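Local coordinates for 35 kDa hemin binding protein (Porphyromonas gingivalis, PDB 5Y1A) that is named for hemin binding, combines a thioredoxin domain with a beta-sandwich domain, and is probably a cargo of the type IX secretion system, at residues A[307-312]-A[327-332]; A[295-300]-A[316-321]; A[175-180]-A[252-257]. One frame throughout, in Å; residues are numbered along the deposited sequence. Where two conformers were deposited one is given.

Contact 1 of 3, residues A[307-312]-A[327-332]; sequences EVFNAT and VVRITA
The antiparallel pairing of strands 305-309 and 324-332 sets E307, V308 and F309 against R329, V328 and V327 in the small beta domain at the C-terminus, probably the Ig-like domain of a secretion cargo. E307 and R329 form one hydrogen-bonded pair: R329 N reaches E307 O at 2.8 Å, and E307 N donates back to R329 O at 2.9 Å. F309 and V327 form the next, with F309 N 2.8 Å from V327 O. Between them V308 and V328, a non-hydrogen-bonded pair, turn their side chains to the reverse face of the sheet, where V308 CG2 lies 4.4 Å from V328 CG2.

On the face shared by E307, F309, V327 and R329 the chemistry is mixed. The R329 chain bends at its third torsion (chi3 80°), and its guanidinium lies with one face against the rim of the F309 ring. F309 CZ is 3.5 Å from R329 NH2, and the two planes are steeply inclined, 71° apart. E307 OE1 meets the guanidinium at its edge, in a weak salt bridge, somewhat doubtful because E307 was modelled in two conformations.

Both strands are interior to their sheet: V308 continues the backbone bonding to V316 of strand 315-316, and V328 to L339 of strand 335-343. I297 of strand 296-298 covers the two valines, while F309 touches L315 and R329 rests on M336 and F338.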
loop_
_atom_site.group_PDB
_atom_site.type_symbol
_atom_site.label_atom_id
_atom_site.label_comp_id
_atom_site.label_asym_id
_atom_site.label_seq_id
_atom_site.Cartn_x
_atom_site.Cartn_y
_atom_site.Cartn_z
ATOM N N GLU A 307 -30.036 -8.182 5.073
ATOM C CA GLU A 307 -29.298 -8.003 3.824
ATOM C C GLU A 307 -28.006 -8.830 3.840
ATOM O O GLU A 307 -27.336 -8.908 4.871
ATOM C CB GLU A 307 -28.978 -6.531 3.598
ATOM C CG GLU A 307 -30.170 -5.704 3.111
ATOM C CD GLU A 307 -29.940 -4.219 3.259
ATOM O OE1 GLU A 307 -29.775 -3.756 4.407
ATOM O OE2 GLU A 307 -29.937 -3.508 2.229
ATOM N N VAL A 308 -27.687 -9.451 2.704
ATOM C CA VAL A 308 -26.493 -10.292 2.578
ATOM C C VAL A 308 -25.495 -9.596 1.658
ATOM O O VAL A 308 -25.845 -9.165 0.553
ATOM C CB VAL A 308 -26.821 -11.720 2.032
ATOM C CG1 VAL A 308 -25.550 -12.553 1.879
ATOM C CG2 VAL A 308 -27.819 -12.450 2.942
ATOM N N PHE A 309 -24.255 -9.490 2.121
ATOM C CA PHE A 309 -23.182 -8.919 1.326
ATOM C C PHE A 309 -22.135 -9.985 1.100
ATOM O O PHE A 309 -21.854 -10.789 1.995
ATOM C CB PHE A 309 -22.537 -7.743 2.084
ATOM C CG PHE A 309 -23.490 -6.615 2.336
ATOM C CD1 PHE A 309 -23.592 -5.561 1.432
ATOM C CD2 PHE A 309 -24.329 -6.640 3.449
ATOM C CE1 PHE A 309 -24.510 -4.521 1.641
ATOM C CE2 PHE A 309 -25.251 -5.614 3.654
ATOM C CZ PHE A 309 -25.327 -4.555 2.748
ATOM N N ASN A 310 -21.528 -9.990 -0.077
ATOM C CA ASN A 310 -20.446 -10.932 -0.319
ATOM C C ASN A 310 -19.146 -10.384 0.269
ATOM O O ASN A 310 -19.149 -9.318 0.939
ATOM C CB ASN A 310 -20.309 -11.270 -1.825
ATOM C CG ASN A 310 -20.013 -10.046 -2.684
ATOM O OD1 ASN A 310 -19.493 -9.034 -2.201
ATOM N ND2 ASN A 310 -20.370 -10.130 -3.977
ATOM N N ALA A 311 -18.035 -11.076 0.009
ATOM C CA ALA A 311 -16.750 -10.711 0.635
ATOM C C ALA A 311 -16.135 -9.421 0.086
ATOM O O ALA A 311 -15.214 -8.866 0.689
ATOM C CB ALA A 311 -15.777 -11.847 0.529
ATOM N N THR A 312 -16.644 -8.955 -1.061
ATOM C CA THR A 312 -16.220 -7.681 -1.641
ATOM C C THR A 312 -17.218 -6.563 -1.324
ATOM O O THR A 312 -17.079 -5.440 -1.824
ATOM C CB THR A 312 -15.958 -7.793 -3.159
ATOM O OG1 THR A 312 -17.127 -8.299 -3.828
ATOM C CG2 THR A 312 -14.801 -8.742 -3.410
ATOM N N VAL A 327 -21.196 -11.322 4.756
ATOM C CA VAL A 327 -21.624 -10.507 5.896
ATOM C C VAL A 327 -23.133 -10.328 5.831
ATOM O O VAL A 327 -23.670 -9.862 4.820
ATOM C CB VAL A 327 -20.929 -9.125 5.887
ATOM C CG1 VAL A 327 -21.423 -8.252 7.054
ATOM C CG2 VAL A 327 -19.426 -9.298 5.972
ATOM N N VAL A 328 -23.823 -10.721 6.897
ATOM C CA VAL A 328 -25.258 -10.527 6.954
ATOM C C VAL A 328 -25.506 -9.348 7.871
ATOM O O VAL A 328 -25.079 -9.361 9.020
ATOM C CB VAL A 328 -25.998 -11.750 7.510
ATOM C CG1 VAL A 328 -27.510 -11.521 7.439
ATOM C CG2 VAL A 328 -25.589 -13.015 6.741
ATOM N N ARG A 329 -26.188 -8.337 7.349
ATOM C CA ARG A 329 -26.559 -7.183 8.152
ATOM C C ARG A 329 -28.027 -7.393 8.516
ATOM O O ARG A 329 -28.897 -7.365 7.637
ATOM C CB ARG A 329 -26.324 -5.903 7.357
ATOM C CG ARG A 329 -26.754 -4.607 8.033
ATOM C CD ARG A 329 -26.103 -3.406 7.347
ATOM N NE ARG A 329 -26.786 -3.000 6.114
ATOM C CZ ARG A 329 -26.301 -2.114 5.246
ATOM N NH1 ARG A 329 -25.119 -1.548 5.460
ATOM N NH2 ARG A 329 -26.986 -1.804 4.152
ATOM N N ILE A 330 -28.297 -7.645 9.798
ATOM C CA ILE A 330 -29.671 -7.862 10.266
ATOM C C ILE A 330 -30.083 -6.810 11.280
ATOM O O ILE A 330 -29.437 -6.652 12.315
ATOM C CB ILE A 330 -29.889 -9.236 10.949
ATOM C CG1 ILE A 330 -28.905 -10.289 10.455
ATOM C CG2 ILE A 330 -31.334 -9.692 10.771
ATOM C CD1 ILE A 330 -29.066 -11.611 11.152
ATOM N N THR A 331 -31.171 -6.106 10.975
ATOM C CA THR A 331 -31.740 -5.115 11.877
ATOM C C THR A 331 -32.848 -5.817 12.661
ATOM O O THR A 331 -33.812 -6.323 12.081
ATOM C CB THR A 331 -32.268 -3.892 11.125
ATOM O OG1 THR A 331 -31.223 -3.369 10.294
ATOM C CG2 THR A 331 -32.695 -2.795 12.108
ATOM N N ALA A 332 -32.674 -5.884 13.977
ATOM C CA ALA A 332 -33.607 -6.604 14.839
ATOM C C ALA A 332 -33.576 -5.956 16.209
ATOM O O ALA A 332 -32.486 -5.633 16.738
ATOM C CB ALA A 332 -33.216 -8.078 14.941
#

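Contact 2 of 3, residues A[295-300]-A[316-321]; sequences GKIVVE and VKNESL
I297 and N318 join strand 296-298 to the loop between strands 315-316 and 324-332, and they do so by a side-chain amide standing in for a neighbouring strand. The arrangement belongs to the C-terminal beta domain, probably Ig-like; here N318 ties the connecting loop to strand 296-298.

N318 sits at the centre of an inverse gamma turn, and its CB carries the amide out of that bend. With CG anti to the backbone N (chi1 -174°), the group is directed at the backbone of I297. N318 CG itself stands 3.6 Å from I297 N. Beyond it the two branches divide the work. N318 OD1 accepts from I297 N at 2.8 Å, on a lone pair in the carbonyl plane, through a nearly straight hydrogen bond (N-H...O 169°); the same oxygen touches the CB atoms of I297 and K296. N318 ND2 donates to I297 O at 2.9 Å, again on a lone pair, and that oxygen lies in the plane of the amide to within 1°. The backbone N-H and C=O of I297 are thus both bonded to one amide, and the two bonds together fix the rotation of that amide about chi2.

A backbone bond supports this pairing further along the loop, where L321 N donates to G295 O at 2.9 Å. G295, having no side chain, comes close to the loop, its CA 4.5 Å from S320 CA. I297 also packs on V328, and L321 on Y326, both of strand 324-332. Where the side chains of I297 and L321 meet they cross at about a right angle, I297 CG1 lying 3.7 Å from L321 CD1.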
loop_
_atom_site.group_PDB
_atom_site.type_symbol
_atom_site.label_atom_id
_atom_site.label_comp_id
_atom_site.label_asym_id
_atom_site.label_seq_id
_atom_site.Cartn_x
_atom_site.Cartn_y
_atom_site.Cartn_z
ATOM N N GLY A 295 -28.426 -23.690 0.411
ATOM C CA GLY A 295 -27.776 -22.602 -0.324
ATOM C C GLY A 295 -28.115 -21.170 0.082
ATOM O O GLY A 295 -27.602 -20.233 -0.514
ATOM N N LYS A 296 -28.978 -20.990 1.084
ATOM C CA LYS A 296 -29.345 -19.646 1.521
ATOM C C LYS A 296 -29.095 -19.425 3.023
ATOM O O LYS A 296 -29.048 -20.382 3.796
ATOM C CB LYS A 296 -30.800 -19.335 1.143
ATOM C CG LYS A 296 -31.831 -19.666 2.197
ATOM C CD LYS A 296 -33.253 -19.672 1.623
ATOM C CE LYS A 296 -33.846 -18.270 1.530
ATOM N NZ LYS A 296 -34.627 -18.100 0.262
ATOM N N ILE A 297 -28.930 -18.161 3.421
ATOM C CA ILE A 297 -28.769 -17.842 4.842
ATOM C C ILE A 297 -30.149 -17.683 5.469
ATOM O O ILE A 297 -31.034 -17.000 4.917
ATOM C CB ILE A 297 -27.836 -16.616 5.068
ATOM C CG1 ILE A 297 -26.437 -16.931 4.517
ATOM C CG2 ILE A 297 -27.777 -16.198 6.573
ATOM C CD1 ILE A 297 -25.506 -15.729 4.451
ATOM N N VAL A 298 -30.325 -18.354 6.611
ATOM C CA VAL A 298 -31.585 -18.326 7.341
ATOM C C VAL A 298 -31.340 -17.731 8.725
ATOM O O VAL A 298 -30.319 -18.017 9.367
ATOM C CB VAL A 298 -32.203 -19.749 7.449
ATOM C CG1 VAL A 298 -33.545 -19.726 8.210
ATOM C CG2 VAL A 298 -32.371 -20.381 6.059
ATOM N N VAL A 299 -32.268 -16.880 9.153
ATOM C CA VAL A 299 -32.276 -16.328 10.507
ATOM C C VAL A 299 -33.645 -16.627 11.112
ATOM O O VAL A 299 -34.671 -16.201 10.574
ATOM C CB VAL A 299 -32.014 -14.797 10.493
ATOM C CG1 VAL A 299 -32.049 -14.210 11.912
ATOM C CG2 VAL A 299 -30.674 -14.497 9.825
ATOM N N GLU A 300 -33.670 -17.423 12.177
ATOM C CA GLU A 300 -34.941 -17.846 12.782
ATOM C C GLU A 300 -35.437 -16.834 13.810
ATOM O O GLU A 300 -36.611 -16.841 14.198
ATOM C CB GLU A 300 -34.826 -19.238 13.405
ATOM C CG GLU A 300 -34.901 -20.388 12.409
ATOM C CD GLU A 300 -34.860 -21.745 13.084
ATOM O OE1 GLU A 300 -35.568 -21.935 14.093
ATOM O OE2 GLU A 300 -34.118 -22.629 12.610
ATOM N N VAL A 316 -25.927 -8.800 -2.257
ATOM C CA VAL A 316 -26.217 -9.929 -3.134
ATOM C C VAL A 316 -27.499 -10.621 -2.789
ATOM O O VAL A 316 -27.977 -10.562 -1.658
ATOM C CB VAL A 316 -25.073 -11.008 -3.195
ATOM C CG1 VAL A 316 -23.760 -10.374 -3.639
ATOM C CG2 VAL A 316 -24.955 -11.794 -1.853
ATOM N N LYS A 317 -28.076 -11.274 -3.788
ATOM C CA LYS A 317 -29.263 -12.075 -3.578
ATOM C C LYS A 317 -28.957 -13.272 -2.685
ATOM O O LYS A 317 -27.961 -13.967 -2.877
ATOM C CB LYS A 317 -29.834 -12.531 -4.919
ATOM C CG LYS A 317 -31.271 -12.956 -4.822
ATOM C CD LYS A 317 -31.686 -13.705 -6.054
ATOM C CE LYS A 317 -33.099 -14.207 -5.911
ATOM N NZ LYS A 317 -33.469 -15.047 -7.073
ATOM N N ASN A 318 -29.824 -13.492 -1.701
ATOM C CA ASN A 318 -29.675 -14.574 -0.736
ATOM C C ASN A 318 -30.182 -15.919 -1.273
ATOM O O ASN A 318 -31.184 -16.455 -0.793
ATOM C CB ASN A 318 -30.375 -14.189 0.579
ATOM C CG ASN A 318 -30.148 -15.196 1.681
ATOM O OD1 ASN A 318 -29.177 -15.966 1.661
ATOM N ND2 ASN A 318 -31.051 -15.205 2.658
ATOM N N GLU A 319 -29.472 -16.467 -2.260
ATOM C CA GLU A 319 -29.889 -17.695 -2.929
ATOM C C GLU A 319 -28.706 -18.342 -3.653
ATOM O O GLU A 319 -27.870 -17.640 -4.243
ATOM C CB GLU A 319 -31.023 -17.384 -3.921
ATOM C CG GLU A 319 -31.640 -18.603 -4.600
ATOM C CD GLU A 319 -32.709 -18.218 -5.605
ATOM O OE1 GLU A 319 -33.387 -17.188 -5.394
ATOM O OE2 GLU A 319 -32.865 -18.939 -6.614
ATOM N N SER A 320 -28.653 -19.673 -3.605
ATOM C CA SER A 320 -27.587 -20.472 -4.249
ATOM C C SER A 320 -26.197 -19.909 -4.007
ATOM O O SER A 320 -25.392 -19.814 -4.917
ATOM C CB SER A 320 -27.849 -20.636 -5.757
ATOM O OG SER A 320 -29.139 -21.188 -5.959
ATOM N N LEU A 321 -25.927 -19.528 -2.761
ATOM C CA LEU A 321 -24.650 -18.901 -2.420
ATOM C C LEU A 321 -23.495 -19.872 -2.602
ATOM O O LEU A 321 -23.537 -21.015 -2.093
ATOM C CB LEU A 321 -24.685 -18.387 -0.975
ATOM C CG LEU A 321 -25.751 -17.329 -0.644
ATOM C CD1 LEU A 321 -25.683 -17.023 0.857
ATOM C CD2 LEU A 321 -25.559 -16.060 -1.488
#

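Contact 3 of 3, residues A[175-180]-A[252-257]; sequences GKPLML and HHPMSN
P177 meets P254 beside the M179-H252 pair, near the start of strand 179-186. P177 O lies 3.3 Å from P254 CD, and the two rings approach through P177 CB and P254 CG; a type I turn from P254 to N257 carries the second segment onward. The same carbonyl oxygen of P177 also accepts a hydrogen bond from a water that reaches H253 ND1 in the plane of the imidazole, so one water bridges P177 O and H253 ND1.

L178 follows, its side chain running alongside that of H253, with L178 CD2 at 4.2 Å from H253 ND1. At its CB, L178 points away from segment 252-257, and it touches I264 of strand 263-270 and V169 of strand 161-169.

At M179 the backbones pair: M179 N donates to H252 O at 2.8 Å and H252 N returns a bond to M179 O at 2.9 Å. The side chains share one face of the sheet. H252 holds its CG between its own backbone N and carbonyl carbon (chi1 59°), which swings the ring toward M179. M179 CB then sits over the ring face, offset toward the rim and 3.2 Å from H252 CE1, a tight CH-pi contact. The rest of the methionine bends away, though its CG still packs on P254. The imidazole is fixed by both nitrogens: H252 ND1 donates to H253 O at 2.9 Å, approaching from above the carbonyl plane, and H252 NE2 is hydrogen-bonded to T181 OG1.

L180 turns from the pair and packs on F165 of strand 161-169. The alternation of the strand thus brings L178 and L180 onto the opposing sheet, as in a beta-sandwich.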
loop_
_atom_site.group_PDB
_atom_site.type_symbol
_atom_site.label_atom_id
_atom_site.label_comp_id
_atom_site.label_asym_id
_atom_site.label_seq_id
_atom_site.Cartn_x
_atom_site.Cartn_y
_atom_site.Cartn_z
ATOM N N GLY A 175 21.772 1.754 16.319
ATOM C CA GLY A 175 21.816 2.979 17.117
ATOM C C GLY A 175 21.426 4.255 16.396
ATOM O O GLY A 175 21.078 5.256 17.042
ATOM N N LYS A 176 21.472 4.233 15.065
ATOM C CA LYS A 176 21.080 5.390 14.263
ATOM C C LYS A 176 19.562 5.542 14.254
ATOM O O LYS A 176 18.850 4.542 14.412
ATOM C CB LYS A 176 21.630 5.256 12.839
ATOM C CG LYS A 176 23.130 5.487 12.791
ATOM C CD LYS A 176 23.696 5.434 11.386
ATOM C CE LYS A 176 25.207 5.672 11.446
ATOM N NZ LYS A 176 25.779 6.166 10.149
ATOM N N PRO A 177 19.060 6.784 14.094
ATOM C CA PRO A 177 17.597 6.958 14.035
ATOM C C PRO A 177 17.124 6.486 12.688
ATOM O O PRO A 177 17.320 7.167 11.684
ATOM C CB PRO A 177 17.383 8.465 14.199
ATOM C CG PRO A 177 18.668 9.098 13.926
ATOM C CD PRO A 177 19.770 8.077 13.975
ATOM N N LEU A 178 16.567 5.289 12.670
ATOM C CA LEU A 178 16.105 4.700 11.418
ATOM C C LEU A 178 14.594 4.654 11.500
ATOM O O LEU A 178 14.031 4.411 12.571
ATOM C CB LEU A 178 16.655 3.289 11.233
ATOM C CG LEU A 178 18.197 3.203 11.191
ATOM C CD1 LEU A 178 18.646 1.735 11.088
ATOM C CD2 LEU A 178 18.717 3.963 10.019
ATOM N N MET A 179 13.959 4.852 10.346
ATOM C CA MET A 179 12.513 4.941 10.264
ATOM C C MET A 179 11.982 3.817 9.376
ATOM O O MET A 179 12.676 3.347 8.480
ATOM C CB MET A 179 12.131 6.293 9.642
ATOM C CG MET A 179 12.804 7.511 10.279
ATOM S SD MET A 179 12.487 7.679 12.070
ATOM C CE MET A 179 10.794 8.098 12.002
ATOM N N LEU A 180 10.754 3.390 9.635
ATOM C CA LEU A 180 10.062 2.529 8.684
ATOM C C LEU A 180 8.759 3.178 8.204
ATOM O O LEU A 180 7.949 3.685 9.015
ATOM C CB LEU A 180 9.801 1.140 9.283
ATOM C CG LEU A 180 9.239 0.194 8.230
ATOM C CD1 LEU A 180 10.144 -0.968 7.999
ATOM C CD2 LEU A 180 7.807 -0.234 8.594
ATOM N N HIS A 252 14.452 3.766 6.199
ATOM C CA HIS A 252 15.005 4.998 5.664
ATOM C C HIS A 252 15.529 5.895 6.760
ATOM O O HIS A 252 15.127 5.774 7.927
ATOM C CB HIS A 252 13.936 5.733 4.819
ATOM C CG HIS A 252 12.673 6.086 5.569
ATOM N ND1 HIS A 252 12.495 7.307 6.185
ATOM C CD2 HIS A 252 11.510 5.409 5.739
ATOM C CE1 HIS A 252 11.283 7.361 6.722
ATOM N NE2 HIS A 252 10.667 6.213 6.472
ATOM N N HIS A 253 16.430 6.799 6.375
ATOM C CA HIS A 253 16.873 7.870 7.246
ATOM C C HIS A 253 15.751 8.902 7.429
ATOM O O HIS A 253 14.838 8.998 6.610
ATOM C CB HIS A 253 18.144 8.505 6.672
ATOM C CG HIS A 253 19.322 7.562 6.653
ATOM N ND1 HIS A 253 20.019 7.222 7.792
ATOM C CD2 HIS A 253 19.904 6.881 5.637
ATOM C CE1 HIS A 253 20.993 6.381 7.476
ATOM N NE2 HIS A 253 20.939 6.149 6.176
ATOM N N PRO A 254 15.801 9.663 8.524
ATOM C CA PRO A 254 14.735 10.640 8.783
ATOM C C PRO A 254 14.581 11.661 7.656
ATOM O O PRO A 254 15.581 12.150 7.129
ATOM C CB PRO A 254 15.200 11.322 10.087
ATOM C CG PRO A 254 16.109 10.297 10.748
ATOM C CD PRO A 254 16.813 9.625 9.599
ATOM N N MET A 255 13.342 11.961 7.291
ATOM C CA MET A 255 13.058 13.008 6.318
ATOM C C MET A 255 13.677 14.355 6.696
ATOM O O MET A 255 14.052 15.130 5.847
ATOM C CB MET A 255 11.548 13.137 6.077
ATOM C CG MET A 255 10.897 11.834 5.660
ATOM S SD MET A 255 9.149 12.032 5.151
ATOM C CE MET A 255 9.420 13.314 4.071
ATOM N N SER A 256 13.773 14.598 7.994
ATOM C CA SER A 256 14.324 15.846 8.541
ATOM C C SER A 256 15.849 16.008 8.416
ATOM O O SER A 256 16.384 17.099 8.720
ATOM C CB SER A 256 13.937 15.970 10.021
ATOM O OG SER A 256 14.446 14.845 10.745
ATOM N N ASN A 257 16.550 14.948 8.011
ATOM C CA ASN A 257 18.003 14.991 7.846
ATOM C C ASN A 257 18.320 15.462 6.438
ATOM O O ASN A 257 18.219 14.689 5.488
ATOM C CB ASN A 257 18.632 13.609 8.096
ATOM C CG ASN A 257 20.168 13.628 8.003
ATOM O OD1 ASN A 257 20.740 14.327 7.188
ATOM N ND2 ASN A 257 20.821 12.826 8.827
HETATM O O HOH W 1 19.854 8.091 10.500
#

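How the contacts relate
Contacts 1 and 2 belong to the same C-terminal beta domain and adjoin one another, their centres 10 Å apart; contact 3 lies in the beta-sandwich domain, on the far side of the chain's centre, its centre about 44 Å from that of contact 1. Contacts 1 and 3 are partly buried and rest on antiparallel backbone pairing, contact 1 through three residue pairs and contact 3 through one at a strand end. Contact 2 is a surface contact, where no strands pair, and the N318 amide and one backbone bond make the link. Its I297 nevertheless reaches V328 of contact 1. Charge and aromatic packing mark contact 1, whereas contact 3 depends on prolines, histidines and a bridging water.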